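PDB 5DLL: aminopeptidase N from Francisella tularensis subsp. tularensis, which is a zinc-dependent M1-family aminopeptidase that removes N-terminal amino acids, preferably alanine, from peptides and probably works in the breakdown of intracellular peptides. Local coordinates for residues K16-Y21 with C322-Q327; K22-L27 with Y142-P147; F448-A453 with A485-K490. All blocks are in the same frame, centred on the assembly; numbering follows the deposited sequence.

Contact 1 of 3, residues K16-Y21 with C322-Q327; sequences KYLKDY and CRDWFQ
Tyr21 and Arg323 meet face to face. The guanidinium of Arg323 lies flat on the phenol ring, with the two planes only 7° apart and the two centres 3.8 Å apart. This is a stacked cation-pi contact. The aliphatic part of the arginine also takes part, as CD of Arg323 stands 3.5 Å from CZ of Tyr21 over the same ring face. Arg323 can do both because its chain bends at chi3 (73°), which lays the end of the side chain along the ring.

Leu18 makes the apolar half of the contact. Its CB sits 3.8 Å above the centroid of the Phe326 ring, almost on the ring normal, in a CH-pi contact. CG of Leu18 is anti to the backbone N (chi1 176°), and chi1 and chi2 together put CD1 3.7 Å from CD1 of Phe326. The same methyl meets the edge of the Arg323 guanidinium.

Asp324 positions these groups and also touches CD1 of Leu18. NE and NH2 of Arg323 both bind its OD2, side-on, in a salt bridge whose NH2 to OD2 distance is 2.8 Å. Two bonds to one oxygen should restrain the guanidinium's rotation, consistent with its flat stack on Tyr21. OD1 of Asp324 accepts from the backbone N of Phe326 at 2.9 Å, which shapes the loop beside the Phe326 ring. Tyr381 and Phe387 meet that ring edge-to-face, and the hydroxyl of Tyr21 is hydrogen-bonded to Asp148.

The bond from Phe326 N to Asp324 makes an Asx turn. It lies just before helix 328-346 of the M1 peptidase domain, with Gln327 at the N-cap position. That helix carries the zinc ligand Glu332, and the side chain of Gln327 is about 13 Å from the zinc ion.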
loop_
_atom_site.group_PDB
_atom_site.type_symbol
_atom_site.label_atom_id
_atom_site.label_comp_id
_atom_site.label_asym_id
_atom_site.label_seq_id
_atom_site.Cartn_x
_atom_site.Cartn_y
_atom_site.Cartn_z
ATOM N N LYS A 16 16.225 -0.868 -20.672
ATOM C CA LYS A 16 15.641 -2.130 -21.122
ATOM C C LYS A 16 14.241 -1.866 -21.658
ATOM O O LYS A 16 13.497 -1.083 -21.073
ATOM C CB LYS A 16 15.607 -3.135 -19.969
ATOM C CG LYS A 16 16.983 -3.686 -19.611
ATOM C CD LYS A 16 17.059 -4.211 -18.184
ATOM C CE LYS A 16 17.165 -3.086 -17.163
ATOM N NZ LYS A 16 18.345 -2.202 -17.380
ATOM N N TYR A 17 13.889 -2.512 -22.768
ATOM C CA TYR A 17 12.639 -2.214 -23.478
ATOM C C TYR A 17 11.684 -3.404 -23.530
ATOM O O TYR A 17 12.093 -4.527 -23.817
ATOM C CB TYR A 17 12.941 -1.735 -24.903
ATOM C CG TYR A 17 13.655 -0.402 -24.954
ATOM C CD1 TYR A 17 12.941 0.793 -24.852
ATOM C CD2 TYR A 17 15.043 -0.331 -25.093
ATOM C CE1 TYR A 17 13.585 2.017 -24.888
ATOM C CE2 TYR A 17 15.695 0.890 -25.130
ATOM C CZ TYR A 17 14.959 2.061 -25.028
ATOM O OH TYR A 17 15.592 3.281 -25.067
ATOM N N LEU A 18 10.403 -3.138 -23.272
ATOM C CA LEU A 18 9.359 -4.169 -23.282
ATOM C C LEU A 18 9.238 -4.880 -24.635
ATOM O O LEU A 18 9.039 -6.095 -24.683
ATOM C CB LEU A 18 8.007 -3.556 -22.890
ATOM C CG LEU A 18 6.761 -4.453 -22.938
ATOM C CD1 LEU A 18 6.935 -5.712 -22.098
ATOM C CD2 LEU A 18 5.531 -3.678 -22.492
ATOM N N LYS A 19 9.359 -4.121 -25.724
ATOM C CA LYS A 19 9.288 -4.682 -27.080
ATOM C C LYS A 19 10.459 -5.617 -27.410
ATOM O O LYS A 19 10.383 -6.384 -28.370
ATOM C CB LYS A 19 9.210 -3.561 -28.121
ATOM C CG LYS A 19 10.499 -2.769 -28.290
ATOM C CD LYS A 19 10.237 -1.406 -28.911
ATOM C CE LYS A 19 11.534 -0.682 -29.239
ATOM N NZ LYS A 19 12.369 -0.426 -28.032
ATOM N N ASP A 20 11.533 -5.553 -26.624
ATOM C CA ASP A 20 12.679 -6.451 -26.798
ATOM C C ASP A 20 12.478 -7.857 -26.223
ATOM O O ASP A 20 13.342 -8.715 -26.411
ATOM C CB ASP A 20 13.941 -5.843 -26.168
ATOM C CG ASP A 20 14.417 -4.596 -26.889
ATOM O OD1 ASP A 20 14.008 -4.382 -28.055
ATOM O OD2 ASP A 20 15.214 -3.837 -26.289
ATOM N N TYR A 21 11.367 -8.105 -25.529
ATOM C CA TYR A 21 11.179 -9.392 -24.864
ATOM C C TYR A 21 11.313 -10.556 -25.848
ATOM O O TYR A 21 10.679 -10.572 -26.904
ATOM C CB TYR A 21 9.829 -9.486 -24.131
ATOM C CG TYR A 21 9.551 -10.891 -23.608
ATOM C CD1 TYR A 21 10.059 -11.320 -22.374
ATOM C CD2 TYR A 21 8.816 -11.805 -24.366
ATOM C CE1 TYR A 21 9.823 -12.608 -21.908
ATOM C CE2 TYR A 21 8.581 -13.094 -23.908
ATOM C CZ TYR A 21 9.086 -13.491 -22.683
ATOM O OH TYR A 21 8.842 -14.771 -22.245
ATOM N N CYS A 322 4.105 -13.154 -13.243
ATOM C CA CYS A 322 4.361 -12.220 -14.341
ATOM C C CYS A 322 5.458 -12.762 -15.265
ATOM O O CYS A 322 6.431 -13.354 -14.805
ATOM C CB CYS A 322 4.739 -10.827 -13.804
ATOM S SG CYS A 322 6.066 -10.772 -12.566
ATOM N N ARG A 323 5.279 -12.557 -16.571
ATOM C CA ARG A 323 6.240 -12.991 -17.592
ATOM C C ARG A 323 7.523 -12.171 -17.525
ATOM O O ARG A 323 8.628 -12.711 -17.652
ATOM C CB ARG A 323 5.613 -12.841 -18.974
ATOM C CG ARG A 323 6.467 -13.333 -20.129
ATOM C CD ARG A 323 5.927 -12.814 -21.450
ATOM N NE ARG A 323 6.190 -11.386 -21.619
ATOM C CZ ARG A 323 5.882 -10.683 -22.708
ATOM N NH1 ARG A 323 5.291 -11.264 -23.751
ATOM N NH2 ARG A 323 6.171 -9.385 -22.755
ATOM N N ASP A 324 7.358 -10.862 -17.345
ATOM C CA ASP A 324 8.473 -9.940 -17.161
ATOM C C ASP A 324 8.084 -8.882 -16.127
ATOM O O ASP A 324 6.945 -8.855 -15.670
ATOM C CB ASP A 324 8.849 -9.298 -18.498
ATOM C CG ASP A 324 7.680 -8.582 -19.154
ATOM O OD1 ASP A 324 7.137 -7.637 -18.537
ATOM O OD2 ASP A 324 7.304 -8.960 -20.285
ATOM N N TRP A 325 9.016 -8.003 -15.772
ATOM C CA TRP A 325 8.771 -7.018 -14.713
ATOM C C TRP A 325 8.020 -5.758 -15.173
ATOM O O TRP A 325 7.739 -4.884 -14.354
ATOM C CB TRP A 325 10.088 -6.632 -14.036
ATOM C CG TRP A 325 10.784 -7.805 -13.414
ATOM C CD1 TRP A 325 11.948 -8.387 -13.830
ATOM C CD2 TRP A 325 10.346 -8.554 -12.273
ATOM N NE1 TRP A 325 12.267 -9.446 -13.011
ATOM C CE2 TRP A 325 11.300 -9.570 -12.049
ATOM C CE3 TRP A 325 9.243 -8.460 -11.418
ATOM C CZ2 TRP A 325 11.182 -10.487 -11.001
ATOM C CZ3 TRP A 325 9.126 -9.372 -10.376
ATOM C CH2 TRP A 325 10.089 -10.373 -10.178
ATOM N N PHE A 326 7.697 -5.662 -16.465
ATOM C CA PHE A 326 6.795 -4.604 -16.964
ATOM C C PHE A 326 5.350 -4.979 -16.621
ATOM O O PHE A 326 4.460 -4.126 -16.525
ATOM C CB PHE A 326 6.924 -4.426 -18.485
ATOM C CG PHE A 326 8.311 -4.070 -18.948
ATOM C CD1 PHE A 326 9.227 -5.061 -19.286
ATOM C CD2 PHE A 326 8.698 -2.742 -19.066
ATOM C CE1 PHE A 326 10.502 -4.735 -19.723
ATOM C CE2 PHE A 326 9.969 -2.406 -19.503
ATOM C CZ PHE A 326 10.873 -3.405 -19.833
ATOM N N GLN A 327 5.154 -6.279 -16.424
ATOM C CA GLN A 327 3.868 -6.879 -16.126
ATOM C C GLN A 327 3.529 -6.838 -14.623
ATOM O O GLN A 327 2.729 -7.639 -14.138
ATOM C CB GLN A 327 3.888 -8.332 -16.639
ATOM C CG GLN A 327 3.079 -8.604 -17.898
ATOM C CD GLN A 327 3.413 -7.717 -19.087
ATOM O OE1 GLN A 327 2.543 -7.036 -19.633
ATOM N NE2 GLN A 327 4.662 -7.741 -19.508
#

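Contact 2 of 3, residues K22-L27 with Y142-P147; sequences KPSNYL and YYLDRP
Arg146 reaches across to the backbone carbonyl of Lys22. Its NH2 donates to O of Lys22 at 2.8 Å, with an N-H...O angle of 153°. The bond lies in the carbonyl plane, and the oxygen stays close to the guanidinium plane. The acceptor therefore sits at the edge of the guanidinium, while Ser24 lies over one face. CB of Ser24 is 3.8 Å from NH1 of Arg146, offset toward the rim of the group.

The shape of Arg146 explains this reach. CG sits between the backbone N and the carbonyl carbon (chi1 54°), and the chain then bends at chi3. NE of the same side chain forms a salt bridge with Asp148, just after the segment. The two bonds probably restrict rotation of the guanidinium.

Ser24 directs its hydroxyl away from the arginine. OG is anti to the backbone N (chi1 -175°), which turns it to O of Tyr26, and it donates to that oxygen at 2.7 Å. Leu144 packs beside this small bond: its CD1 is 3.7 Å from OG of Ser24 and also lies close to O of Tyr26.

The contact ties the loop before strand 150-160 to the approach to strand 26-36. These two strands run parallel as neighbours in the mixed sheet of the N-terminal domain. Strand 42-52 flanks strand 26-36 as its antiparallel partner, and Tyr26 packs on Ile50 and Ala52 there.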
loop_
_atom_site.group_PDB
_atom_site.type_symbol
_atom_site.label_atom_id
_atom_site.label_comp_id
_atom_site.label_asym_id
_atom_site.label_seq_id
_atom_site.Cartn_x
_atom_site.Cartn_y
_atom_site.Cartn_z
ATOM N N LYS A 22 12.169 -11.508 -25.483
ATOM C CA LYS A 22 12.260 -12.798 -26.151
ATOM C C LYS A 22 12.130 -13.874 -25.082
ATOM O O LYS A 22 12.721 -13.742 -24.006
ATOM C CB LYS A 22 13.609 -12.959 -26.854
ATOM C CG LYS A 22 13.646 -12.483 -28.296
ATOM C CD LYS A 22 15.009 -12.772 -28.909
ATOM C CE LYS A 22 15.170 -12.143 -30.285
ATOM N NZ LYS A 22 14.392 -12.854 -31.336
ATOM N N PRO A 23 11.365 -14.945 -25.364
ATOM C CA PRO A 23 11.349 -16.033 -24.391
ATOM C C PRO A 23 12.737 -16.644 -24.242
ATOM O O PRO A 23 13.530 -16.614 -25.186
ATOM C CB PRO A 23 10.366 -17.044 -24.992
ATOM C CG PRO A 23 10.270 -16.700 -26.435
ATOM C CD PRO A 23 10.512 -15.226 -26.532
ATOM N N SER A 24 13.032 -17.171 -23.058
ATOM C CA SER A 24 14.292 -17.863 -22.818
ATOM C C SER A 24 14.433 -19.030 -23.794
ATOM O O SER A 24 13.475 -19.764 -24.017
ATOM C CB SER A 24 14.343 -18.380 -21.384
ATOM O OG SER A 24 15.599 -18.964 -21.103
ATOM N N ASN A 25 15.617 -19.189 -24.384
ATOM C CA ASN A 25 15.861 -20.296 -25.316
ATOM C C ASN A 25 15.974 -21.661 -24.628
ATOM O O ASN A 25 15.826 -22.696 -25.276
ATOM C CB ASN A 25 17.079 -20.021 -26.223
ATOM C CG ASN A 25 18.405 -20.037 -25.477
ATOM O OD1 ASN A 25 18.461 -19.856 -24.263
ATOM N ND2 ASN A 25 19.489 -20.248 -26.218
ATOM N N TYR A 26 16.228 -21.658 -23.320
ATOM C CA TYR A 26 16.220 -22.884 -22.517
ATOM C C TYR A 26 15.348 -22.699 -21.276
ATOM O O TYR A 26 15.215 -21.582 -20.766
ATOM C CB TYR A 26 17.652 -23.299 -22.151
ATOM C CG TYR A 26 18.361 -23.953 -23.317
ATOM C CD1 TYR A 26 18.266 -25.325 -23.530
ATOM C CD2 TYR A 26 19.089 -23.198 -24.234
ATOM C CE1 TYR A 26 18.887 -25.931 -24.609
ATOM C CE2 TYR A 26 19.713 -23.797 -25.318
ATOM C CZ TYR A 26 19.607 -25.164 -25.502
ATOM O OH TYR A 26 20.220 -25.776 -26.570
ATOM N N LEU A 27 14.742 -23.796 -20.817
ATOM C CA LEU A 27 13.811 -23.774 -19.685
ATOM C C LEU A 27 14.178 -24.799 -18.618
ATOM O O LEU A 27 14.856 -25.784 -18.897
ATOM C CB LEU A 27 12.382 -24.035 -20.165
ATOM C CG LEU A 27 11.687 -22.873 -20.882
ATOM C CD1 LEU A 27 10.450 -23.372 -21.618
ATOM C CD2 LEU A 27 11.330 -21.756 -19.907
ATOM N N TYR A 142 23.947 -20.351 -9.742
ATOM C CA TYR A 142 23.774 -19.968 -11.145
ATOM C C TYR A 142 22.422 -20.446 -11.654
ATOM O O TYR A 142 22.119 -21.638 -11.590
ATOM C CB TYR A 142 24.891 -20.549 -12.020
ATOM C CG TYR A 142 26.226 -19.834 -11.903
ATOM C CD1 TYR A 142 26.480 -18.675 -12.628
ATOM C CD2 TYR A 142 27.238 -20.328 -11.084
ATOM C CE1 TYR A 142 27.700 -18.021 -12.531
ATOM C CE2 TYR A 142 28.461 -19.679 -10.983
ATOM C CZ TYR A 142 28.688 -18.529 -11.709
ATOM O OH TYR A 142 29.900 -17.881 -11.615
ATOM N N TYR A 143 21.627 -19.514 -12.169
ATOM C CA TYR A 143 20.246 -19.789 -12.563
ATOM C C TYR A 143 19.821 -18.916 -13.751
ATOM O O TYR A 143 20.533 -17.984 -14.133
ATOM C CB TYR A 143 19.326 -19.517 -11.369
ATOM C CG TYR A 143 18.051 -20.326 -11.380
ATOM C CD1 TYR A 143 18.073 -21.691 -11.098
ATOM C CD2 TYR A 143 16.822 -19.734 -11.667
ATOM C CE1 TYR A 143 16.913 -22.442 -11.107
ATOM C CE2 TYR A 143 15.656 -20.482 -11.681
ATOM C CZ TYR A 143 15.710 -21.834 -11.397
ATOM O OH TYR A 143 14.566 -22.593 -11.406
ATOM N N LEU A 144 18.669 -19.230 -14.342
ATOM C CA LEU A 144 17.992 -18.303 -15.255
ATOM C C LEU A 144 17.082 -17.402 -14.417
ATOM O O LEU A 144 15.879 -17.645 -14.290
ATOM C CB LEU A 144 17.192 -19.051 -16.321
ATOM C CG LEU A 144 18.015 -19.728 -17.421
ATOM C CD1 LEU A 144 17.147 -20.710 -18.194
ATOM C CD2 LEU A 144 18.646 -18.708 -18.362
ATOM N N ASP A 145 17.681 -16.363 -13.841
ATOM C CA ASP A 145 17.027 -15.538 -12.837
ATOM C C ASP A 145 16.058 -14.540 -13.487
ATOM O O ASP A 145 16.279 -13.322 -13.494
ATOM C CB ASP A 145 18.090 -14.839 -11.984
ATOM C CG ASP A 145 17.510 -14.114 -10.791
ATOM O OD1 ASP A 145 16.270 -14.080 -10.632
ATOM O OD2 ASP A 145 18.308 -13.566 -10.009
ATOM N N ARG A 146 14.972 -15.091 -14.020
ATOM C CA ARG A 146 13.926 -14.321 -14.682
ATOM C C ARG A 146 12.598 -15.015 -14.396
ATOM O O ARG A 146 12.548 -16.246 -14.292
ATOM C CB ARG A 146 14.176 -14.228 -16.192
ATOM C CG ARG A 146 14.368 -15.571 -16.878
ATOM C CD ARG A 146 14.881 -15.410 -18.296
ATOM N NE ARG A 146 13.867 -14.894 -19.214
ATOM C CZ ARG A 146 14.087 -14.605 -20.498
ATOM N NH1 ARG A 146 15.293 -14.766 -21.034
ATOM N NH2 ARG A 146 13.098 -14.139 -21.254
ATOM N N PRO A 147 11.514 -14.230 -14.273
ATOM C CA PRO A 147 10.261 -14.782 -13.773
ATOM C C PRO A 147 9.503 -15.704 -14.743
ATOM O O PRO A 147 8.621 -16.435 -14.303
ATOM C CB PRO A 147 9.443 -13.532 -13.443
ATOM C CG PRO A 147 9.939 -12.491 -14.385
ATOM C CD PRO A 147 11.394 -12.795 -14.606
#

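Contact 3 of 3, residues F448-A453 with A485-K490; sequences FKRWYA and ADQKEK
Residues 448-453 end in a short, weakly bonded helical turn, while 485-490 is an irregular loop, and the closest CA atoms, those of Arg450 and Lys490, are 9.8 Å apart. The loop joins strands 472-480 and 495-502 of the Ig-like region. Residues 448-453 pack on two helices: Phe448 and Trp451 on helix 390-423, Lys449 and Tyr452 on helix 430-439. Side chains reach from this helical part to the loop.

Arg450 provides most of the reach. Its CG is anti to the backbone N (chi1 -177°), and after a bend at chi2 the chain runs out toward the loop. O of Glu489 lies at the edge of the Arg450 guanidinium, near its plane, but NH2 is 3.9 Å from it, too long for a hydrogen bond. The same nitrogen makes a weak hydrogen bond to Gln454.

OE1 of Gln487 comes to 3.9 Å from O of Ala453, with CG between the backbone N and the carbonyl carbon (chi1 49°) and the chain extended beyond. This OE1 accepts from the backbone N of Ser455, just past the turn. The bond joins the loop to the chain that leaves the turn. The amine of Lys490 also binds the carbonyl O of Ser455, and it hydrogen-bonds to Thr484.

Within the loop, NZ of Lys490 also donates to OE1 of Gln487, 3.2 Å away, tilted 28° from the amide carbonyl plane.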
loop_
_atom_site.group_PDB
_atom_site.type_symbol
_atom_site.label_atom_id
_atom_site.label_comp_id
_atom_site.label_asym_id
_atom_site.label_seq_id
_atom_site.Cartn_x
_atom_site.Cartn_y
_atom_site.Cartn_z
ATOM N N PHE A 448 -10.397 -1.460 -23.997
ATOM C CA PHE A 448 -10.023 -1.390 -22.595
ATOM C C PHE A 448 -8.517 -1.605 -22.384
ATOM O O PHE A 448 -7.931 -1.017 -21.476
ATOM C CB PHE A 448 -10.821 -2.417 -21.798
ATOM C CG PHE A 448 -10.606 -2.324 -20.322
ATOM C CD1 PHE A 448 -11.291 -1.386 -19.573
ATOM C CD2 PHE A 448 -9.710 -3.166 -19.683
ATOM C CE1 PHE A 448 -11.095 -1.291 -18.209
ATOM C CE2 PHE A 448 -9.508 -3.076 -18.318
ATOM C CZ PHE A 448 -10.203 -2.136 -17.581
ATOM N N LYS A 449 -7.896 -2.441 -23.222
ATOM C CA LYS A 449 -6.448 -2.709 -23.144
ATOM C C LYS A 449 -5.580 -1.451 -23.240
ATOM O O LYS A 449 -4.458 -1.422 -22.726
ATOM C CB LYS A 449 -6.027 -3.713 -24.224
ATOM C CG LYS A 449 -6.406 -5.141 -23.882
ATOM C CD LYS A 449 -6.212 -6.086 -25.051
ATOM C CE LYS A 449 -6.652 -7.490 -24.682
ATOM N NZ LYS A 449 -6.612 -8.412 -25.846
ATOM N N ARG A 450 -6.114 -0.421 -23.895
ATOM C CA ARG A 450 -5.461 0.884 -24.018
ATOM C C ARG A 450 -5.152 1.561 -22.662
ATOM O O ARG A 450 -4.309 2.459 -22.602
ATOM C CB ARG A 450 -6.331 1.794 -24.904
ATOM C CG ARG A 450 -5.778 3.176 -25.220
ATOM C CD ARG A 450 -4.397 3.134 -25.852
ATOM N NE ARG A 450 -3.861 4.480 -26.059
ATOM C CZ ARG A 450 -2.583 4.757 -26.311
ATOM N NH1 ARG A 450 -1.680 3.782 -26.394
ATOM N NH2 ARG A 450 -2.205 6.021 -26.480
ATOM N N TRP A 451 -5.824 1.135 -21.587
ATOM C CA TRP A 451 -5.506 1.596 -20.221
ATOM C C TRP A 451 -4.075 1.251 -19.776
ATOM O O TRP A 451 -3.456 1.999 -19.011
ATOM C CB TRP A 451 -6.490 1.006 -19.198
ATOM C CG TRP A 451 -7.792 1.745 -19.079
ATOM C CD1 TRP A 451 -9.004 1.361 -19.578
ATOM C CD2 TRP A 451 -8.015 2.988 -18.397
ATOM N NE1 TRP A 451 -9.964 2.291 -19.259
ATOM C CE2 TRP A 451 -9.384 3.299 -18.535
ATOM C CE3 TRP A 451 -7.187 3.872 -17.693
ATOM C CZ2 TRP A 451 -9.947 4.461 -17.991
ATOM C CZ3 TRP A 451 -7.749 5.025 -17.149
ATOM C CH2 TRP A 451 -9.116 5.307 -17.303
ATOM N N TYR A 452 -3.565 0.114 -20.241
ATOM C CA TYR A 452 -2.211 -0.326 -19.893
ATOM C C TYR A 452 -1.116 0.499 -20.569
ATOM O O TYR A 452 -0.043 0.696 -19.992
ATOM C CB TYR A 452 -2.040 -1.820 -20.201
ATOM C CG TYR A 452 -2.797 -2.677 -19.217
ATOM C CD1 TYR A 452 -2.206 -3.078 -18.022
ATOM C CD2 TYR A 452 -4.116 -3.046 -19.454
ATOM C CE1 TYR A 452 -2.900 -3.841 -17.098
ATOM C CE2 TYR A 452 -4.819 -3.811 -18.535
ATOM C CZ TYR A 452 -4.206 -4.206 -17.359
ATOM O OH TYR A 452 -4.889 -4.966 -16.438
ATOM N N ALA A 453 -1.401 0.989 -21.775
ATOM C CA ALA A 453 -0.430 1.751 -22.567
ATOM C C ALA A 453 -0.461 3.259 -22.289
ATOM O O ALA A 453 0.581 3.916 -22.330
ATOM C CB ALA A 453 -0.647 1.488 -24.051
ATOM N N ALA A 485 4.905 14.190 -20.334
ATOM C CA ALA A 485 6.329 14.148 -20.655
ATOM C C ALA A 485 6.717 12.862 -21.401
ATOM O O ALA A 485 7.490 12.906 -22.364
ATOM C CB ALA A 485 7.156 14.296 -19.386
ATOM N N ASP A 486 6.170 11.728 -20.958
ATOM C CA ASP A 486 6.496 10.419 -21.544
ATOM C C ASP A 486 5.864 10.187 -22.925
ATOM O O ASP A 486 6.453 9.513 -23.776
ATOM C CB ASP A 486 6.132 9.277 -20.583
ATOM C CG ASP A 486 4.668 9.292 -20.170
ATOM O OD1 ASP A 486 4.180 10.349 -19.713
ATOM O OD2 ASP A 486 4.010 8.240 -20.289
ATOM N N GLN A 487 4.672 10.739 -23.143
ATOM C CA GLN A 487 4.029 10.692 -24.458
ATOM C C GLN A 487 2.948 11.761 -24.602
ATOM O O GLN A 487 2.230 12.062 -23.646
ATOM C CB GLN A 487 3.430 9.308 -24.726
ATOM C CG GLN A 487 2.575 8.762 -23.594
ATOM C CD GLN A 487 1.560 7.734 -24.056
ATOM O OE1 GLN A 487 0.487 7.605 -23.470
ATOM N NE2 GLN A 487 1.890 7.002 -25.112
ATOM N N LYS A 488 2.840 12.320 -25.806
ATOM C CA LYS A 488 1.871 13.381 -26.102
ATOM C C LYS A 488 0.655 12.906 -26.910
ATOM O O LYS A 488 -0.389 13.565 -26.910
ATOM C CB LYS A 488 2.584 14.539 -26.810
ATOM C CG LYS A 488 3.452 15.361 -25.862
ATOM C CD LYS A 488 4.883 15.528 -26.348
ATOM C CE LYS A 488 5.798 15.950 -25.207
ATOM N NZ LYS A 488 7.225 16.016 -25.627
ATOM N N GLU A 489 0.794 11.766 -27.587
ATOM C CA GLU A 489 -0.311 11.142 -28.323
ATOM C C GLU A 489 -1.278 10.429 -27.365
ATOM O O GLU A 489 -0.849 9.632 -26.526
ATOM C CB GLU A 489 0.222 10.170 -29.395
ATOM C CG GLU A 489 1.006 8.946 -28.898
ATOM C CD GLU A 489 2.497 9.197 -28.690
ATOM O OE1 GLU A 489 3.291 8.250 -28.879
ATOM O OE2 GLU A 489 2.881 10.330 -28.332
ATOM N N LYS A 490 -2.576 10.726 -27.489
ATOM C CA LYS A 490 -3.605 10.205 -26.572
ATOM C C LYS A 490 -4.865 9.731 -27.312
ATOM O O LYS A 490 -5.072 10.062 -28.479
ATOM C CB LYS A 490 -3.988 11.273 -25.542
ATOM C CG LYS A 490 -2.820 11.857 -24.757
ATOM C CD LYS A 490 -2.227 10.865 -23.768
ATOM C CE LYS A 490 -0.851 11.309 -23.301
ATOM N NZ LYS A 490 -0.292 10.418 -22.250
#

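In the fold
Contacts 1 and 2 adjoin, with centres 13 Å apart. Residues 16-21 run straight on into 22-27, so both hold one continuous N-terminal stretch of chain. They touch directly: Tyr21 packs against Arg146, and Pro147 against Cys322, Arg323 and Trp325. Asp148 serves both, bound by Tyr21 and by Arg146. Both are partly buried, but contact 1 rests on a guanidinium-on-ring cation-pi stack, a CH-pi contact and apolar packing, whereas contact 2 has one direct hydrogen bond. Contact 3 is a surface contact, about 17 Å from contact 1 between centres. Contact 1 joins the N-terminal segment to the peptidase domain; contact 3 joins that domain to the Ig-like region.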